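Local structure of DUF4875 domain-containing protein (4LG3) at residues A73-D81 against V92-P100; I130-F141 against E149-K159. The protein is of unknown function, a bacterial protein from Desulfovibrio piger that belongs to the uncharacterised DUF4875 family. All blocks are in the same frame, centred on the assembly; numbering follows the deposited sequence.

Interaction 1: A73-D81 against V92-P100. With SO4 (sulfate ion), chain D.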
loop_
_atom_site.group_PDB
_atom_site.type_symbol
_atom_site.label_atom_id
_atom_site.label_comp_id
_atom_site.label_asym_id
_atom_site.label_seq_id
_atom_site.Cartn_x
_atom_site.Cartn_y
_atom_site.Cartn_z
ATOM N N ALA A 73 -1.064 -17.818 11.145
ATOM C CA ALA A 73 -1.915 -17.880 9.968
ATOM C C ALA A 73 -1.306 -18.803 8.907
ATOM O O ALA A 73 -0.090 -18.843 8.743
ATOM C CB ALA A 73 -2.143 -16.479 9.414
ATOM N N ALA A 74 -2.153 -19.521 8.169
ATOM C CA ALA A 74 -1.699 -20.379 7.072
ATOM C C ALA A 74 -1.410 -19.515 5.818
ATOM O O ALA A 74 -0.568 -19.860 4.983
ATOM C CB ALA A 74 -2.764 -21.433 6.759
ATOM N N VAL A 75 -2.127 -18.394 5.701
ATOM C CA VAL A 75 -2.039 -17.464 4.572
ATOM C C VAL A 75 -2.038 -16.049 5.111
ATOM O O VAL A 75 -2.845 -15.727 5.990
ATOM C CB VAL A 75 -3.221 -17.651 3.546
ATOM C CG1 VAL A 75 -2.989 -16.848 2.261
ATOM C CG2 VAL A 75 -3.457 -19.107 3.233
ATOM N N VAL A 76 -1.172 -15.189 4.548
ATOM C CA VAL A 76 -1.089 -13.787 4.954
ATOM C C VAL A 76 -0.984 -12.911 3.724
ATOM O O VAL A 76 -0.092 -13.091 2.910
ATOM C CB VAL A 76 0.082 -13.524 5.940
ATOM C CG1 VAL A 76 0.172 -12.050 6.320
ATOM C CG2 VAL A 76 -0.046 -14.377 7.190
ATOM N N SER A 77 -1.884 -11.945 3.614
ATOM C CA SER A 77 -1.890 -10.935 2.557
ATOM C C SER A 77 -1.511 -9.600 3.139
ATOM O O SER A 77 -2.080 -9.190 4.141
ATOM C CB SER A 77 -3.249 -10.850 1.876
ATOM O OG SER A 77 -3.338 -11.848 0.878
ATOM N N ILE A 78 -0.503 -8.952 2.553
ATOM C CA ILE A 78 -0.027 -7.625 2.990
ATOM C C ILE A 78 -0.199 -6.610 1.845
ATOM O O ILE A 78 0.194 -6.882 0.722
ATOM C CB ILE A 78 1.446 -7.635 3.514
ATOM C CG1 ILE A 78 1.699 -8.729 4.577
ATOM C CG2 ILE A 78 1.905 -6.247 3.987
ATOM C CD1 ILE A 78 1.044 -8.575 5.926
ATOM N N THR A 79 -0.776 -5.457 2.140
ATOM C CA THR A 79 -0.889 -4.350 1.196
ATOM C C THR A 79 -0.222 -3.148 1.832
ATOM O O THR A 79 -0.609 -2.742 2.938
ATOM C CB THR A 79 -2.342 -4.021 0.772
ATOM O OG1 THR A 79 -2.957 -5.198 0.260
ATOM C CG2 THR A 79 -2.405 -2.921 -0.291
ATOM N N LEU A 80 0.786 -2.585 1.135
ATOM C CA LEU A 80 1.441 -1.373 1.572
ATOM C C LEU A 80 0.778 -0.202 0.855
ATOM O O LEU A 80 0.802 -0.138 -0.374
ATOM C CB LEU A 80 2.958 -1.417 1.327
ATOM C CG LEU A 80 3.767 -0.142 1.580
ATOM C CD1 LEU A 80 3.813 0.199 3.067
ATOM C CD2 LEU A 80 5.168 -0.290 1.020
ATOM N N ASP A 81 0.169 0.712 1.635
ATOM C CA ASP A 81 -0.468 1.915 1.089
ATOM C C ASP A 81 0.492 3.117 1.132
ATOM O O ASP A 81 1.405 3.141 1.948
ATOM C CB ASP A 81 -1.781 2.243 1.818
ATOM C CG ASP A 81 -2.874 1.223 1.600
ATOM O OD1 ASP A 81 -3.129 0.865 0.423
ATOM O OD2 ASP A 81 -3.519 0.825 2.597
ATOM N N VAL A 92 -1.739 1.943 -3.618
ATOM C CA VAL A 92 -0.936 0.754 -3.344
ATOM C C VAL A 92 0.483 0.978 -3.830
ATOM O O VAL A 92 0.689 1.265 -5.008
ATOM C CB VAL A 92 -1.563 -0.502 -4.026
ATOM C CG1 VAL A 92 -0.712 -1.747 -3.817
ATOM C CG2 VAL A 92 -2.972 -0.726 -3.528
ATOM N N LEU A 93 1.449 0.804 -2.921
ATOM C CA LEU A 93 2.877 0.863 -3.209
ATOM C C LEU A 93 3.470 -0.554 -3.396
ATOM O O LEU A 93 4.435 -0.718 -4.133
ATOM C CB LEU A 93 3.630 1.597 -2.092
ATOM C CG LEU A 93 3.366 3.089 -1.904
ATOM C CD1 LEU A 93 4.346 3.673 -0.912
ATOM C CD2 LEU A 93 3.411 3.869 -3.254
ATOM N N ALA A 94 2.891 -1.572 -2.739
ATOM C CA ALA A 94 3.389 -2.942 -2.796
ATOM C C ALA A 94 2.389 -3.900 -2.212
ATOM O O ALA A 94 1.624 -3.520 -1.321
ATOM C CB ALA A 94 4.718 -3.058 -2.013
ATOM N N THR A 95 2.444 -5.170 -2.660
ATOM C CA THR A 95 1.610 -6.281 -2.182
ATOM C C THR A 95 2.401 -7.576 -2.164
ATOM O O THR A 95 3.306 -7.758 -2.980
ATOM C CB THR A 95 0.327 -6.512 -3.054
ATOM O OG1 THR A 95 0.693 -6.928 -4.371
ATOM C CG2 THR A 95 -0.602 -5.339 -3.108
ATOM N N ALA A 96 1.973 -8.522 -1.303
ATOM C CA ALA A 96 2.534 -9.866 -1.197
ATOM C C ALA A 96 1.603 -10.772 -0.414
ATOM O O ALA A 96 1.074 -10.377 0.630
ATOM C CB ALA A 96 3.917 -9.830 -0.529
ATOM N N THR A 97 1.407 -11.993 -0.925
ATOM C CA THR A 97 0.651 -13.039 -0.261
ATOM C C THR A 97 1.647 -14.195 0.016
ATOM O O THR A 97 2.384 -14.622 -0.861
ATOM C CB THR A 97 -0.606 -13.418 -1.048
ATOM O OG1 THR A 97 -1.464 -12.255 -1.158
ATOM C CG2 THR A 97 -1.368 -14.561 -0.386
ATOM N N TYR A 98 1.662 -14.649 1.253
ATOM C CA TYR A 98 2.535 -15.677 1.795
ATOM C C TYR A 98 1.749 -16.836 2.398
ATOM O O TYR A 98 0.902 -16.620 3.272
ATOM C CB TYR A 98 3.413 -15.031 2.874
ATOM C CG TYR A 98 4.432 -15.938 3.545
ATOM C CD1 TYR A 98 5.155 -16.881 2.809
ATOM C CD2 TYR A 98 4.749 -15.779 4.894
ATOM C CE1 TYR A 98 6.143 -17.663 3.407
ATOM C CE2 TYR A 98 5.735 -16.558 5.503
ATOM C CZ TYR A 98 6.416 -17.512 4.758
ATOM O OH TYR A 98 7.394 -18.284 5.329
ATOM N N ALA A 99 2.036 -18.058 1.925
ATOM C CA ALA A 99 1.478 -19.331 2.393
ATOM C C ALA A 99 2.664 -20.221 2.810
ATOM O O ALA A 99 3.186 -20.957 1.970
ATOM C CB ALA A 99 0.639 -19.978 1.306
ATOM N N PRO A 100 3.155 -20.100 4.080
ATOM C CA PRO A 100 4.365 -20.847 4.494
ATOM C C PRO A 100 4.405 -22.342 4.129
ATOM O O PRO A 100 5.482 -22.845 3.831
ATOM C CB PRO A 100 4.400 -20.677 6.027
ATOM C CG PRO A 100 3.617 -19.480 6.312
ATOM C CD PRO A 100 2.677 -19.212 5.161
HETATM S S SO4 D . 10.084 -19.251 2.657
HETATM O O1 SO4 D . 11.226 -19.050 3.560
HETATM O O2 SO4 D . 8.893 -19.513 3.469
HETATM O O3 SO4 D . 9.919 -18.058 1.804
HETATM O O4 SO4 D . 10.335 -20.411 1.800
#
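Leu80 O takes two backbone N-H groups from the facing strand: Leu93 N at 2.8 Å, and Ala94 N in a weak bond at 3.5 Å. Both Leu93 and Ala94 therefore face the single residue Leu80, which makes this a classic beta bulge and moves the pairing on by one, so that Asp81 comes to lie across from Val92. Leu80 CD2 covers the bulge, 4.0 Å from Leu93 CB, and the same side chain also packs on Leu56 and Val60 of helix 53-71. Strands 75-81 and 92-98 form an antiparallel beta hairpin at the middle of the mixed sheet, flanked by strands 26-36 and 113-118. On the face away from that helix, at a non-hydrogen-bonded pair, Ser77 OG and Thr97 OG1 share a hydrogen bond of 2.8 Å. Each oxygen is turned anti to its own carbonyl carbon (chi1 -84° and -61°), and Arg26 also binds Ser77 OG. Near the open end Pro100 CD sits 3.8 Å above the centre of the Tyr98 ring, and Tyr98 OH donates to O2 of a sulfate at 2.7 Å, an ion also held by Trp113 and probably left from crystallisation.

Interaction 2: I130-F141 against E149-K159; sequences IQCLWGEMRGKF and ERRLKAAIAKK. With EDO (1,2-ethanediol), chain H.
Leu152 is wedged between two aromatic rings of the 130-141 segment and offers a different part of itself to each. Its CD2 methyl lies over the indole face of Trp134, 3.7 Å from the centroid of the six-membered ring and almost on the ring normal, a clear CH-pi contact. Its CA sits over a face of the Phe141 ring, 4.1 Å from that centroid and displaced toward the rim. With CG anti to the backbone N (chi1 -178°), the leucine reaches out from helix 149-159 and its fork opens between the rings: CD1 fills the angle between Phe141 CD1 and Met137 CB, at 3.7 Å from each of the two atoms. Phe141 CZ meets the methyl of Ala155.

The axes of 130-137 and 149-159 approach to 10.5 Å, with an angle of 126° between their N-to-C directions, and the helices mesh knobs-into-holes in both directions. Trp134 enters the hole made by Glu149, Leu152, Lys153 and Ile156, while Ile156 enters the one made by Ile130, Leu133, Met137 and Trp134. Leu133 CD1 packs on Ile156 CG2. At the margin, the selenomethionine Met137 lays its CE against Lys159 CD at 3.7 Å, so the lysine contributes its aliphatic chain. A small beta hairpin, strands 142-143 and 146-147, connects the two segments, and its Thr147 touches Leu152.

Along the indole's edge, Trp134 NE1 donates to O1 of an ethanediol at 3.0 Å, nearly straight at 168°, and Arg138 NE reaches the same oxygen at 3.3 Å. The diol probably came from the crystallisation liquor. Across the interface the side chains meet through hydrocarbon, selenium and aromatic carbon, without a hydrogen bond between the segments; their association probably rests on fit and apolar burial, with the charged ends of Glu149, Arg151 and Lys159 toward the rim.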
loop_
_atom_site.group_PDB
_atom_site.type_symbol
_atom_site.label_atom_id
_atom_site.label_comp_id
_atom_site.label_asym_id
_atom_site.label_seq_id
_atom_site.Cartn_x
_atom_site.Cartn_y
_atom_site.Cartn_z
ATOM N N ILE A 130 -1.339 15.724 -2.743
ATOM C CA ILE A 130 -2.344 15.740 -3.816
ATOM C C ILE A 130 -3.375 14.629 -3.537
ATOM O O ILE A 130 -4.589 14.881 -3.648
ATOM C CB ILE A 130 -1.698 15.628 -5.240
ATOM C CG1 ILE A 130 -0.910 16.895 -5.602
ATOM C CG2 ILE A 130 -2.746 15.344 -6.323
ATOM C CD1 ILE A 130 -0.016 16.764 -6.849
ATOM N N GLN A 131 -2.882 13.421 -3.136
ATOM C CA GLN A 131 -3.686 12.228 -2.774
ATOM C C GLN A 131 -4.614 12.507 -1.613
ATOM O O GLN A 131 -5.772 12.105 -1.639
ATOM C CB GLN A 131 -2.782 11.056 -2.383
ATOM C CG GLN A 131 -2.089 10.417 -3.556
ATOM C CD GLN A 131 -1.513 9.100 -3.155
ATOM O OE1 GLN A 131 -1.089 8.896 -2.012
ATOM N NE2 GLN A 131 -1.484 8.182 -4.089
ATOM N N CYS A 132 -4.090 13.204 -0.605
ATOM C CA CYS A 132 -4.825 13.608 0.585
ATOM C C CYS A 132 -5.956 14.599 0.208
ATOM O O CYS A 132 -7.099 14.406 0.647
ATOM C CB CYS A 132 -3.876 14.201 1.622
ATOM S SG CYS A 132 -4.689 14.685 3.167
ATOM N N LEU A 133 -5.649 15.612 -0.641
ATOM C CA LEU A 133 -6.639 16.575 -1.114
ATOM C C LEU A 133 -7.687 15.883 -1.969
ATOM O O LEU A 133 -8.867 16.103 -1.741
ATOM C CB LEU A 133 -5.997 17.729 -1.877
ATOM C CG LEU A 133 -5.062 18.655 -1.092
ATOM C CD1 LEU A 133 -4.556 19.778 -1.969
ATOM C CD2 LEU A 133 -5.735 19.219 0.140
ATOM N N TRP A 134 -7.260 14.979 -2.881
ATOM C CA TRP A 134 -8.133 14.147 -3.725
ATOM C C TRP A 134 -9.181 13.451 -2.858
ATOM O O TRP A 134 -10.370 13.624 -3.098
ATOM C CB TRP A 134 -7.308 13.094 -4.499
ATOM C CG TRP A 134 -8.073 12.420 -5.602
ATOM C CD1 TRP A 134 -8.962 11.389 -5.477
ATOM C CD2 TRP A 134 -8.068 12.779 -6.994
ATOM N NE1 TRP A 134 -9.500 11.073 -6.703
ATOM C CE2 TRP A 134 -8.971 11.911 -7.654
ATOM C CE3 TRP A 134 -7.359 13.731 -7.757
ATOM C CZ2 TRP A 134 -9.168 11.949 -9.047
ATOM C CZ3 TRP A 134 -7.569 13.784 -9.129
ATOM C CH2 TRP A 134 -8.464 12.904 -9.764
ATOM N N GLY A 135 -8.722 12.726 -1.835
ATOM C CA GLY A 135 -9.575 12.004 -0.896
ATOM C C GLY A 135 -10.555 12.856 -0.110
ATOM O O GLY A 135 -11.696 12.443 0.108
ATOM N N GLU A 136 -10.129 14.051 0.307
ATOM C CA GLU A 136 -10.923 14.986 1.100
ATOM C C GLU A 136 -11.974 15.729 0.308
ATOM O O GLU A 136 -13.038 16.057 0.846
ATOM C CB GLU A 136 -10.004 16.034 1.739
ATOM C CG GLU A 136 -9.308 15.546 3.001
ATOM C CD GLU A 136 -8.418 16.543 3.726
ATOM O OE1 GLU A 136 -8.333 17.715 3.289
ATOM O OE2 GLU A 136 -7.798 16.142 4.739
HETATM N N MSE A 137 -11.660 16.037 -0.954
HETATM C CA MSE A 137 -12.453 16.913 -1.814
HETATM C C MSE A 137 -13.370 16.219 -2.820
HETATM O O MSE A 137 -14.380 16.829 -3.200
HETATM C CB MSE A 137 -11.501 17.847 -2.592
HETATM C CG MSE A 137 -10.755 18.838 -1.712
HETATM SE SE MSE A 137 -9.475 19.951 -2.675
HETATM C CE MSE A 137 -8.721 20.793 -1.172
ATOM N N ARG A 138 -13.021 14.989 -3.268
ATOM C CA ARG A 138 -13.722 14.253 -4.331
ATOM C C ARG A 138 -15.240 14.130 -4.131
ATOM O O ARG A 138 -15.977 14.212 -5.121
ATOM C CB ARG A 138 -13.107 12.882 -4.591
ATOM C CG ARG A 138 -13.125 11.936 -3.402
ATOM C CD ARG A 138 -12.439 10.631 -3.713
ATOM N NE ARG A 138 -13.071 9.834 -4.782
ATOM C CZ ARG A 138 -14.202 9.141 -4.654
ATOM N NH1 ARG A 138 -14.894 9.186 -3.520
ATOM N NH2 ARG A 138 -14.661 8.415 -5.664
ATOM N N GLY A 139 -15.684 14.012 -2.873
ATOM C CA GLY A 139 -17.103 13.953 -2.513
ATOM C C GLY A 139 -17.918 15.164 -2.957
ATOM O O GLY A 139 -19.130 15.051 -3.161
ATOM N N LYS A 140 -17.252 16.330 -3.135
ATOM C CA LYS A 140 -17.879 17.575 -3.602
ATOM C C LYS A 140 -17.836 17.683 -5.137
ATOM O O LYS A 140 -18.314 18.668 -5.694
ATOM C CB LYS A 140 -17.171 18.804 -2.982
ATOM C CG LYS A 140 -17.219 18.882 -1.454
ATOM C CD LYS A 140 -16.029 19.670 -0.915
ATOM C CE LYS A 140 -15.759 19.406 0.545
ATOM N NZ LYS A 140 -14.999 18.152 0.746
ATOM N N PHE A 141 -17.245 16.696 -5.815
ATOM C CA PHE A 141 -17.075 16.701 -7.266
ATOM C C PHE A 141 -17.708 15.454 -7.916
ATOM O O PHE A 141 -17.244 14.994 -8.971
ATOM C CB PHE A 141 -15.567 16.806 -7.617
ATOM C CG PHE A 141 -14.969 18.139 -7.235
ATOM C CD1 PHE A 141 -14.493 18.363 -5.949
ATOM C CD2 PHE A 141 -14.938 19.194 -8.142
ATOM C CE1 PHE A 141 -13.991 19.617 -5.577
ATOM C CE2 PHE A 141 -14.420 20.444 -7.775
ATOM C CZ PHE A 141 -13.944 20.645 -6.496
ATOM N N GLU A 149 -13.201 14.653 -12.800
ATOM C CA GLU A 149 -11.746 14.744 -12.699
ATOM C C GLU A 149 -11.212 16.115 -13.112
ATOM O O GLU A 149 -10.348 16.655 -12.417
ATOM C CB GLU A 149 -11.071 13.643 -13.521
ATOM C CG GLU A 149 -11.059 12.303 -12.802
ATOM C CD GLU A 149 -10.493 11.173 -13.629
ATOM O OE1 GLU A 149 -9.250 11.065 -13.719
ATOM O OE2 GLU A 149 -11.292 10.407 -14.210
ATOM N N ARG A 150 -11.751 16.681 -14.221
ATOM C CA ARG A 150 -11.380 17.982 -14.786
ATOM C C ARG A 150 -11.458 19.090 -13.722
ATOM O O ARG A 150 -10.470 19.794 -13.497
ATOM C CB ARG A 150 -12.300 18.322 -15.981
ATOM C CG ARG A 150 -11.787 19.449 -16.864
ATOM C CD ARG A 150 -12.928 20.082 -17.633
ATOM N NE ARG A 150 -13.813 20.877 -16.776
ATOM C CZ ARG A 150 -14.334 22.051 -17.128
ATOM N NH1 ARG A 150 -14.066 22.576 -18.319
ATOM N NH2 ARG A 150 -15.131 22.708 -16.296
ATOM N N ARG A 151 -12.628 19.211 -13.061
ATOM C CA ARG A 151 -12.902 20.201 -12.024
ATOM C C ARG A 151 -12.140 19.902 -10.725
ATOM O O ARG A 151 -11.703 20.852 -10.072
ATOM C CB ARG A 151 -14.415 20.320 -11.765
ATOM C CG ARG A 151 -15.062 21.399 -12.636
ATOM C CD ARG A 151 -16.562 21.512 -12.479
ATOM N NE ARG A 151 -17.141 22.361 -13.525
ATOM C CZ ARG A 151 -17.822 21.912 -14.580
ATOM N NH1 ARG A 151 -18.034 20.609 -14.738
ATOM N NH2 ARG A 151 -18.301 22.763 -15.480
ATOM N N LEU A 152 -11.972 18.609 -10.346
ATOM C CA LEU A 152 -11.222 18.251 -9.136
ATOM C C LEU A 152 -9.733 18.561 -9.322
ATOM O O LEU A 152 -9.136 19.148 -8.416
ATOM C CB LEU A 152 -11.424 16.781 -8.723
ATOM C CG LEU A 152 -10.719 16.302 -7.430
ATOM C CD1 LEU A 152 -11.022 17.204 -6.231
ATOM C CD2 LEU A 152 -11.081 14.880 -7.116
ATOM N N LYS A 153 -9.152 18.192 -10.494
ATOM C CA LYS A 153 -7.757 18.473 -10.854
ATOM C C LYS A 153 -7.476 19.994 -10.798
ATOM O O LYS A 153 -6.443 20.400 -10.263
ATOM C CB LYS A 153 -7.411 17.930 -12.263
ATOM C CG LYS A 153 -7.114 16.437 -12.340
ATOM C CD LYS A 153 -6.668 16.020 -13.756
ATOM C CE LYS A 153 -6.613 14.510 -13.929
ATOM N NZ LYS A 153 -5.349 14.046 -14.570
ATOM N N ALA A 154 -8.409 20.822 -11.323
ATOM C CA ALA A 154 -8.293 22.285 -11.357
ATOM C C ALA A 154 -8.331 22.927 -9.955
ATOM O O ALA A 154 -7.552 23.847 -9.694
ATOM C CB ALA A 154 -9.392 22.876 -12.216
ATOM N N ALA A 155 -9.231 22.452 -9.064
ATOM C CA ALA A 155 -9.376 22.971 -7.704
ATOM C C ALA A 155 -8.142 22.654 -6.853
ATOM O O ALA A 155 -7.761 23.486 -6.026
ATOM C CB ALA A 155 -10.625 22.400 -7.058
ATOM N N ILE A 156 -7.512 21.460 -7.057
ATOM C CA ILE A 156 -6.300 21.065 -6.320
ATOM C C ILE A 156 -5.156 21.933 -6.842
ATOM O O ILE A 156 -4.425 22.520 -6.050
ATOM C CB ILE A 156 -6.000 19.523 -6.371
ATOM C CG1 ILE A 156 -7.133 18.711 -5.698
ATOM C CG2 ILE A 156 -4.647 19.180 -5.706
ATOM C CD1 ILE A 156 -7.212 17.259 -6.104
ATOM N N ALA A 157 -5.073 22.081 -8.173
ATOM C CA ALA A 157 -4.079 22.905 -8.865
ATOM C C ALA A 157 -4.116 24.342 -8.362
ATOM O O ALA A 157 -3.066 24.883 -8.031
ATOM C CB ALA A 157 -4.324 22.870 -10.364
ATOM N N LYS A 158 -5.325 24.935 -8.245
ATOM C CA LYS A 158 -5.542 26.305 -7.775
ATOM C C LYS A 158 -5.130 26.469 -6.315
ATOM O O LYS A 158 -4.611 27.516 -5.940
ATOM C CB LYS A 158 -7.015 26.711 -7.945
ATOM C CG LYS A 158 -7.220 28.226 -7.959
ATOM C CD LYS A 158 -8.586 28.617 -8.470
ATOM C CE LYS A 158 -8.566 29.991 -9.099
ATOM N NZ LYS A 158 -9.793 30.272 -9.896
ATOM N N LYS A 159 -5.360 25.439 -5.502
ATOM C CA LYS A 159 -5.033 25.441 -4.083
ATOM C C LYS A 159 -3.509 25.337 -3.851
ATOM O O LYS A 159 -2.964 26.049 -3.009
ATOM C CB LYS A 159 -5.760 24.274 -3.384
ATOM C CG LYS A 159 -6.095 24.548 -1.927
ATOM C CD LYS A 159 -6.056 23.294 -1.072
ATOM C CE LYS A 159 -6.625 23.564 0.302
ATOM N NZ LYS A 159 -5.891 22.824 1.365
HETATM C C1 EDO H . -11.864 8.952 -8.980
HETATM O O1 EDO H . -11.541 9.094 -7.578
HETATM C C2 EDO H . -10.593 8.671 -9.900
HETATM O O2 EDO H . -9.498 8.011 -9.193
#

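Overall arrangement
Both strands of interaction 1 precede both helices of interaction 2 in the sequence. The contacts flank the middle of the molecule, their centres about 30 Å apart and their nearest atoms about 6 Å apart. The hairpin of interaction 1 belongs to the mixed sheet, which helix 53-71 covers on one face; interaction 2 pairs helix 125-137 with helix 149-160 in a helical region beside the sheet's hairpin end, and the two contacts share no strand or helix. Strand 113-118, next to the hairpin, precedes helix 125-137 in sequence. Gln131 of that helix also bonds to Ser82 and Thr91, at the two ends of the connection between the hairpin strands, tying the helical region to the sheet.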